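Local coordinates for cytochrome C3, A dimeric class III c-type cytochrome (Desulfovibrio gigas, PDB 1GYO), which probably carries electrons through four bis-histidine-ligated c-type hemes in each subunit of a disulfide-linked dimer, at residues G22-S27 with Q101-A106; C5-T10 with M26-H31. One frame throughout, in Å; residues are numbered along the deposited sequence.

Contact 1 (G22-S27 with Q101-A106). With HEC (heme c), chain F.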
loop_
_atom_site.group_PDB
_atom_site.type_symbol
_atom_site.label_atom_id
_atom_site.label_comp_id
_atom_site.label_asym_id
_atom_site.label_seq_id
_atom_site.Cartn_x
_atom_site.Cartn_y
_atom_site.Cartn_z
ATOM N N GLY A 22 -6.700 8.600 -25.659
ATOM C CA GLY A 22 -5.363 8.032 -25.526
ATOM C C GLY A 22 -4.695 8.130 -24.196
ATOM O O GLY A 22 -3.739 7.361 -23.968
ATOM N N LYS A 23 -5.113 9.052 -23.339
ATOM C CA LYS A 23 -4.441 9.279 -22.060
ATOM C C LYS A 23 -5.462 9.553 -20.971
ATOM O O LYS A 23 -6.428 10.298 -21.192
ATOM C CB LYS A 23 -3.455 10.466 -22.078
ATOM C CG LYS A 23 -2.176 10.222 -22.837
ATOM C CD LYS A 23 -1.197 11.347 -22.838
ATOM C CE LYS A 23 -1.421 12.531 -21.944
ATOM N NZ LYS A 23 -0.351 13.594 -22.165
ATOM N N VAL A 24 -5.250 9.005 -19.796
ATOM C CA VAL A 24 -6.130 9.254 -18.649
ATOM C C VAL A 24 -5.269 9.464 -17.404
ATOM O O VAL A 24 -4.350 8.680 -17.162
ATOM C CB VAL A 24 -7.075 8.058 -18.381
ATOM C CG1 VAL A 24 -7.807 8.194 -17.072
ATOM C CG2 VAL A 24 -8.017 7.869 -19.586
ATOM N N GLU A 25 -5.565 10.476 -16.632
ATOM C CA GLU A 25 -4.862 10.714 -15.385
ATOM C C GLU A 25 -5.605 10.027 -14.274
ATOM O O GLU A 25 -6.841 9.967 -14.239
ATOM C CB GLU A 25 -4.799 12.216 -15.100
ATOM C CG GLU A 25 -4.129 13.005 -16.171
ATOM C CD GLU A 25 -3.948 14.482 -15.759
ATOM O OE1 GLU A 25 -3.215 15.114 -16.544
ATOM O OE2 GLU A 25 -4.492 15.004 -14.766
ATOM N N MET A 26 -4.845 9.502 -13.311
ATOM C CA MET A 26 -5.443 8.972 -12.109
ATOM C C MET A 26 -4.650 9.450 -10.910
ATOM O O MET A 26 -3.420 9.470 -10.912
ATOM C CB MET A 26 -5.406 7.448 -12.081
ATOM C CG MET A 26 -6.267 6.809 -11.013
ATOM S SD MET A 26 -5.620 5.256 -10.378
ATOM C CE MET A 26 -4.348 5.903 -9.381
ATOM N N SER A 27 -5.396 9.863 -9.886
ATOM C CA SER A 27 -4.766 10.346 -8.655
ATOM C C SER A 27 -4.757 9.277 -7.602
ATOM O O SER A 27 -5.804 8.811 -7.140
ATOM C CB SER A 27 -5.552 11.550 -8.156
ATOM O OG SER A 27 -5.034 11.874 -6.839
ATOM N N GLN A 101 -16.658 11.942 -19.215
ATOM C CA GLN A 101 -16.593 12.589 -17.918
ATOM C C GLN A 101 -15.349 12.198 -17.159
ATOM O O GLN A 101 -15.184 11.029 -16.848
ATOM C CB GLN A 101 -17.806 12.162 -17.074
ATOM C CG GLN A 101 -19.141 12.677 -17.639
ATOM C CD GLN A 101 -20.297 12.307 -16.746
ATOM O OE1 GLN A 101 -20.448 11.118 -16.424
ATOM N NE2 GLN A 101 -21.104 13.281 -16.349
ATOM N N GLY A 102 -14.514 13.200 -16.855
ATOM C CA GLY A 102 -13.406 12.973 -15.934
ATOM C C GLY A 102 -12.236 12.279 -16.606
ATOM O O GLY A 102 -11.215 12.910 -16.924
ATOM N N CYS A 103 -12.314 10.973 -16.823
ATOM C CA CYS A 103 -11.185 10.210 -17.304
ATOM C C CYS A 103 -10.716 10.684 -18.684
ATOM O O CYS A 103 -9.554 10.978 -18.878
ATOM C CB CYS A 103 -11.503 8.692 -17.317
ATOM S SG CYS A 103 -12.059 8.167 -15.692
ATOM N N HIS A 104 -11.692 10.742 -19.624
ATOM C CA HIS A 104 -11.407 11.182 -20.970
ATOM C C HIS A 104 -11.862 12.611 -21.179
ATOM O O HIS A 104 -12.477 12.960 -22.109
ATOM C CB HIS A 104 -12.084 10.235 -22.008
ATOM C CG HIS A 104 -11.648 8.805 -21.852
ATOM N ND1 HIS A 104 -10.366 8.384 -22.141
ATOM C CD2 HIS A 104 -12.317 7.662 -21.522
ATOM C CE1 HIS A 104 -10.323 7.057 -21.952
ATOM N NE2 HIS A 104 -11.469 6.591 -21.561
ATOM N N GLU A 105 -11.524 13.478 -20.207
ATOM C CA GLU A 105 -11.770 14.890 -20.224
ATOM C C GLU A 105 -10.568 15.717 -19.806
ATOM O O GLU A 105 -9.696 15.252 -19.056
ATOM C CB GLU A 105 -12.841 15.188 -19.165
ATOM C CG GLU A 105 -13.332 16.612 -19.085
ATOM C CD GLU A 105 -14.436 16.851 -18.068
ATOM O OE1 GLU A 105 -14.910 15.916 -17.392
ATOM O OE2 GLU A 105 -14.890 18.015 -17.910
ATOM N N ALA A 106 -10.463 16.971 -20.186
ATOM C CA ALA A 106 -9.543 17.955 -19.721
ATOM C C ALA A 106 -9.754 18.178 -18.205
ATOM O O ALA A 106 -10.928 18.370 -17.825
ATOM C CB ALA A 106 -9.795 19.247 -20.442
HETATM FE FE HEC F . -11.889 4.677 -21.229
HETATM C CHA HEC F . -8.810 3.808 -22.418
HETATM C CHB HEC F . -13.168 4.396 -24.316
HETATM C CHC HEC F . -14.972 5.436 -20.017
HETATM C CHD HEC F . -10.586 5.097 -18.161
HETATM N NA HEC F . -11.123 4.242 -23.012
HETATM C C1A HEC F . -9.830 3.905 -23.348
HETATM C C2A HEC F . -9.697 3.695 -24.765
HETATM C C3A HEC F . -10.927 3.887 -25.305
HETATM C C4A HEC F . -11.814 4.210 -24.212
HETATM C CMA HEC F . -11.341 3.817 -26.751
HETATM C CAA HEC F . -8.409 3.397 -25.479
HETATM C CBA HEC F . -8.210 1.938 -25.793
HETATM C CGA HEC F . -6.944 1.636 -26.557
HETATM O O1A HEC F . -6.124 2.538 -26.771
HETATM O O2A HEC F . -6.758 0.462 -26.962
HETATM N NB HEC F . -13.723 4.869 -22.006
HETATM C C1B HEC F . -14.080 4.630 -23.314
HETATM C C2B HEC F . -15.521 4.667 -23.473
HETATM C C3B HEC F . -16.032 4.898 -22.236
HETATM C C4B HEC F . -14.912 5.073 -21.341
HETATM C CMB HEC F . -16.219 4.407 -24.777
HETATM C CAB HEC F . -17.469 4.867 -21.787
HETATM C CBB HEC F . -18.078 3.466 -21.873
HETATM N NC HEC F . -12.627 5.202 -19.455
HETATM C C1C HEC F . -13.924 5.581 -19.140
HETATM C C2C HEC F . -14.012 6.078 -17.792
HETATM C C3C HEC F . -12.773 5.949 -17.251
HETATM C C4C HEC F . -11.919 5.408 -18.290
HETATM C CMC HEC F . -15.285 6.630 -17.180
HETATM C CAC HEC F . -12.306 6.330 -15.882
HETATM C CBC HEC F . -13.226 5.916 -14.731
HETATM N ND HEC F . -10.070 4.440 -20.451
HETATM C C1D HEC F . -9.717 4.634 -19.115
HETATM C C2D HEC F . -8.332 4.311 -18.906
HETATM C C3D HEC F . -7.816 3.971 -20.118
HETATM C C4D HEC F . -8.893 4.047 -21.071
HETATM C CMD HEC F . -7.619 4.370 -17.577
HETATM C CAD HEC F . -6.401 3.561 -20.423
HETATM C CBD HEC F . -5.524 4.725 -20.850
HETATM C CGD HEC F . -5.850 5.224 -22.243
HETATM O O1D HEC F . -6.527 6.298 -22.301
HETATM O O2D HEC F . -5.491 4.578 -23.219
HETATM O O HOH W 1 -8.371 10.141 -23.011
HETATM O O HOH W 2 -7.787 12.160 -17.198
HETATM O O HOH W 3 -9.147 11.724 -14.754
#

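Contact 2 (C5-T10 with M26-H31). With HEC (heme c), chain C.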
loop_
_atom_site.group_PDB
_atom_site.type_symbol
_atom_site.label_atom_id
_atom_site.label_comp_id
_atom_site.label_asym_id
_atom_site.label_seq_id
_atom_site.Cartn_x
_atom_site.Cartn_y
_atom_site.Cartn_z
ATOM N N CYS A 5 1.701 10.499 -6.864
ATOM C CA CYS A 5 0.400 11.064 -6.511
ATOM C C CYS A 5 -0.496 11.181 -7.725
ATOM O O CYS A 5 -1.698 11.006 -7.513
ATOM C CB CYS A 5 0.592 12.392 -5.771
ATOM S SG CYS A 5 1.243 12.117 -4.072
ATOM N N LYS A 6 0.068 11.425 -8.905
ATOM C CA LYS A 6 -0.745 11.386 -10.137
ATOM C C LYS A 6 0.026 10.572 -11.166
ATOM O O LYS A 6 1.240 10.767 -11.275
ATOM C CB LYS A 6 -1.099 12.780 -10.644
ATOM C CG LYS A 6 -1.998 12.791 -11.862
ATOM C CD LYS A 6 -1.993 14.137 -12.594
ATOM C CE LYS A 6 -2.659 15.204 -11.756
ATOM N NZ LYS A 6 -3.253 16.312 -12.567
ATOM N N VAL A 7 -0.674 9.709 -11.869
ATOM C CA VAL A 7 -0.140 8.868 -12.914
ATOM C C VAL A 7 -0.864 9.238 -14.219
ATOM O O VAL A 7 -2.034 9.583 -14.206
ATOM C CB VAL A 7 -0.232 7.341 -12.665
ATOM C CG1 VAL A 7 0.581 6.921 -11.425
ATOM C CG2 VAL A 7 -1.647 6.867 -12.483
ATOM N N VAL A 8 -0.153 9.150 -15.320
ATOM C CA VAL A 8 -0.798 9.265 -16.631
ATOM C C VAL A 8 -0.745 7.895 -17.271
ATOM O O VAL A 8 0.311 7.263 -17.427
ATOM C CB VAL A 8 -0.082 10.275 -17.542
ATOM C CG1 VAL A 8 -0.806 10.307 -18.881
ATOM C CG2 VAL A 8 -0.022 11.637 -16.833
ATOM N N ILE A 9 -1.913 7.369 -17.543
ATOM C CA ILE A 9 -2.135 6.065 -18.058
ATOM C C ILE A 9 -2.325 6.201 -19.584
ATOM O O ILE A 9 -3.125 7.020 -20.011
ATOM C CB ILE A 9 -3.340 5.387 -17.405
ATOM C CG1 ILE A 9 -3.327 5.467 -15.891
ATOM C CG2 ILE A 9 -3.422 3.911 -17.881
ATOM C CD1 ILE A 9 -4.657 5.049 -15.249
ATOM N N THR A 10 -1.595 5.397 -20.326
ATOM C CA THR A 10 -1.770 5.453 -21.798
ATOM C C THR A 10 -1.650 4.048 -22.391
ATOM O O THR A 10 -1.742 3.060 -21.653
ATOM C CB THR A 10 -0.870 6.508 -22.394
ATOM O OG1 THR A 10 -1.177 6.731 -23.803
ATOM C CG2 THR A 10 0.565 6.047 -22.246
ATOM N N MET A 26 -4.845 9.502 -13.311
ATOM C CA MET A 26 -5.443 8.972 -12.109
ATOM C C MET A 26 -4.650 9.450 -10.910
ATOM O O MET A 26 -3.420 9.470 -10.912
ATOM C CB MET A 26 -5.406 7.448 -12.081
ATOM C CG MET A 26 -6.267 6.809 -11.013
ATOM S SD MET A 26 -5.620 5.256 -10.378
ATOM C CE MET A 26 -4.348 5.903 -9.381
ATOM N N SER A 27 -5.396 9.863 -9.886
ATOM C CA SER A 27 -4.766 10.346 -8.655
ATOM C C SER A 27 -4.757 9.277 -7.602
ATOM O O SER A 27 -5.804 8.811 -7.140
ATOM C CB SER A 27 -5.552 11.550 -8.156
ATOM O OG SER A 27 -5.034 11.874 -6.839
ATOM N N HIS A 28 -3.560 8.869 -7.163
ATOM C CA HIS A 28 -3.502 7.997 -5.972
ATOM C C HIS A 28 -4.012 8.735 -4.744
ATOM O O HIS A 28 -4.609 8.133 -3.871
ATOM C CB HIS A 28 -2.097 7.473 -5.696
ATOM C CG HIS A 28 -1.675 6.266 -6.494
ATOM N ND1 HIS A 28 -0.822 6.356 -7.557
ATOM C CD2 HIS A 28 -1.951 4.950 -6.378
ATOM C CE1 HIS A 28 -0.597 5.097 -8.031
ATOM N NE2 HIS A 28 -1.275 4.236 -7.334
ATOM N N ALA A 29 -3.790 10.055 -4.667
ATOM C CA ALA A 29 -4.270 10.822 -3.516
ATOM C C ALA A 29 -5.781 10.738 -3.377
ATOM O O ALA A 29 -6.306 10.475 -2.289
ATOM C CB ALA A 29 -3.817 12.294 -3.652
ATOM N N LYS A 30 -6.485 10.918 -4.496
ATOM C CA LYS A 30 -7.934 10.889 -4.454
ATOM C C LYS A 30 -8.482 9.512 -4.122
ATOM O O LYS A 30 -9.574 9.387 -3.565
ATOM C CB LYS A 30 -8.541 11.361 -5.792
ATOM C CG LYS A 30 -8.366 12.832 -6.049
ATOM C CD LYS A 30 -9.190 13.665 -5.054
ATOM C CE LYS A 30 -9.146 15.147 -5.343
ATOM N NZ LYS A 30 -10.261 15.895 -4.635
ATOM N N HIS A 31 -7.695 8.471 -4.465
ATOM C CA HIS A 31 -8.042 7.097 -4.167
ATOM C C HIS A 31 -7.436 6.575 -2.871
ATOM O O HIS A 31 -7.361 5.355 -2.656
ATOM C CB HIS A 31 -7.678 6.166 -5.307
ATOM C CG HIS A 31 -8.533 6.418 -6.527
ATOM N ND1 HIS A 31 -8.184 7.233 -7.536
ATOM C CD2 HIS A 31 -9.708 5.872 -6.920
ATOM C CE1 HIS A 31 -9.123 7.210 -8.482
ATOM N NE2 HIS A 31 -10.098 6.394 -8.137
HETATM FE FE HEC C . -1.273 2.246 -7.658
HETATM C CHA HEC C . 0.662 2.906 -10.375
HETATM C CHB HEC C . 1.517 1.711 -5.806
HETATM C CHC HEC C . -3.165 2.080 -4.882
HETATM C CHD HEC C . -4.009 2.241 -9.581
HETATM N NA HEC C . 0.693 2.335 -8.013
HETATM C C1A HEC C . 1.329 2.646 -9.196
HETATM C C2A HEC C . 2.766 2.596 -9.048
HETATM C C3A HEC C . 3.003 2.227 -7.761
HETATM C C4A HEC C . 1.720 2.068 -7.122
HETATM C CMA HEC C . 4.327 2.012 -7.077
HETATM C CAA HEC C . 3.759 2.916 -10.106
HETATM C CBA HEC C . 4.051 1.818 -11.097
HETATM C CGA HEC C . 4.906 2.265 -12.277
HETATM O O1A HEC C . 4.748 3.413 -12.744
HETATM O O2A HEC C . 5.731 1.491 -12.743
HETATM N NB HEC C . -0.904 1.924 -5.722
HETATM C C1B HEC C . 0.315 1.675 -5.125
HETATM C C2B HEC C . 0.150 1.430 -3.708
HETATM C C3B HEC C . -1.181 1.570 -3.426
HETATM C C4B HEC C . -1.822 1.873 -4.688
HETATM C CMB HEC C . 1.266 1.093 -2.766
HETATM C CAB HEC C . -1.884 1.469 -2.106
HETATM C CBB HEC C . -1.419 2.448 -1.038
HETATM N NC HEC C . -3.211 2.227 -7.300
HETATM C C1C HEC C . -3.838 2.185 -6.073
HETATM C C2C HEC C . -5.279 2.210 -6.223
HETATM C C3C HEC C . -5.509 2.226 -7.554
HETATM C C4C HEC C . -4.237 2.207 -8.218
HETATM C CMC HEC C . -6.234 2.149 -5.068
HETATM C CAC HEC C . -6.835 2.167 -8.281
HETATM C CBC HEC C . -7.805 3.274 -7.843
HETATM N ND HEC C . -1.597 2.544 -9.588
HETATM C C1D HEC C . -2.827 2.426 -10.237
HETATM C C2D HEC C . -2.658 2.587 -11.656
HETATM C C3D HEC C . -1.355 2.907 -11.867
HETATM C C4D HEC C . -0.694 2.810 -10.597
HETATM C CMD HEC C . -3.766 2.464 -12.690
HETATM C CAD HEC C . -0.725 3.241 -13.195
HETATM C CBD HEC C . -0.256 1.976 -13.898
HETATM C CGD HEC C . -0.227 2.003 -15.389
HETATM O O1D HEC C . -0.335 0.895 -15.977
HETATM O O2D HEC C . -0.109 3.054 -16.018
#

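Contact 1 (G22-S27 with Q101-A106)
A water donates a hydrogen bond to Cys-103 O at 2.7 Å and accepts one from Glu-25 N, tying the two segments together. Lys-23 O accepts a hydrogen bond from a second water, which in turn accepts from His-104 ND1 at 2.8 Å. This second water lies in the plane of the imidazole, at its edge, which would help set the turn of the ring about its bond to the iron. Further along, a third water donates to Glu-25 O and, weakly, to Gly-102 O. The segments are thus joined by water bridges, with no direct hydrogen bond from one to the other.

Val-24 makes the apolar part of the contact. Its CG2 methyl comes obliquely onto the imidazole, 3.4 Å from His-104 CE1. Its other branch, CG1, lies anti to the backbone N (chi1 170°), which lays it 3.7 Å from Cys-103 CB.

Cys-103 and His-104 are the last two residues of a heme c attachment motif, here with three residues between the cysteines, Cys-99 and Cys-103. Cys-103 SG is bonded to heme atom CAC at 1.9 Å. His-104 NE2 binds the heme FE at 2.0 Å, and His-73 supplies the other axial ligand. The heme also reaches segment 22-27: its propionate oxygen O1D lies 3.5 Å from Val-24 CG2 and close to the Gly-22/Lys-23 peptide. Phe-21 meets the His-104 ring edge-to-face.

Within 101-106 the turn is tied by Gly-102 N, which donates to Glu-105 OE1 at 2.8 Å with an N-H...O angle of 160°; the carboxylate uses its anti lone pair there.

Contact 2 (C5-T10 with M26-H31)
Val-7 and Met-26 form an antiparallel hydrogen-bonded pair: Val-7 N gives to Met-26 O at 2.9 Å, nearly straight at 169°, and Met-26 N returns a bond to Val-7 O. Lys-6 and Ser-27 follow as the non-hydrogen-bonded pair, beyond which His-28 N makes a weak bond to Cys-5 O. Cys-5 itself is disulfide-bonded to Cys-46 of the second subunit.

The apolar contacts lie on the heme side. Met-26 CB meets Val-7 CG2 at 3.8 Å and Ile-9 CD1. Bends at chi2 and chi3 bring the Met-26 methyl, CE, over the centre of the His-28 ring, while its SD lies 3.5 Å from heme CHD. Val-7 CG1 comes to the edge of that ring.

Among the polar groups, His-28 NE2 binds the heme FE at 2.0 Å, with His-40 as the other axial ligand, and its ND1 bonds to Pro-4 O. Ser-27 OG accepts from Lys-30 N in an ST motif. His-31 ND1 donates to Ser-27 O at 2.9 Å, the oxygen lying almost in the imidazole plane, and His-31 N reaches the same oxygen from the other face of the carbonyl; His-31 and His-84 bind another heme's iron.

Strands 6-9 and 24-27 form a two-stranded antiparallel sheet beside this heme, with 28-30 turning off the end of 24-27.

Overall arrangement
The centres of contacts 1 and 2 lie about 10 Å apart, and both use strand 24-27, sharing Met-26 and Ser-27. Along the chain, strand 6-9 comes first, then strand 24-27 and the turn that follows it; segment 101-106 arrives much later, after helix 80-89. Strand 24-27 thus pairs with 6-9 in contact 2 and meets the C-terminal heme-binding loop in contact 1. Probable hydrogen bonds of Ile-9 N to Val-24 O and Thr-10 OG1 to Gly-22 O also join the two. His-28 and His-31, just after strand 24-27, each bind an iron and His-104 of segment 101-106 a third, consistent with a compact multiheme electron carrier.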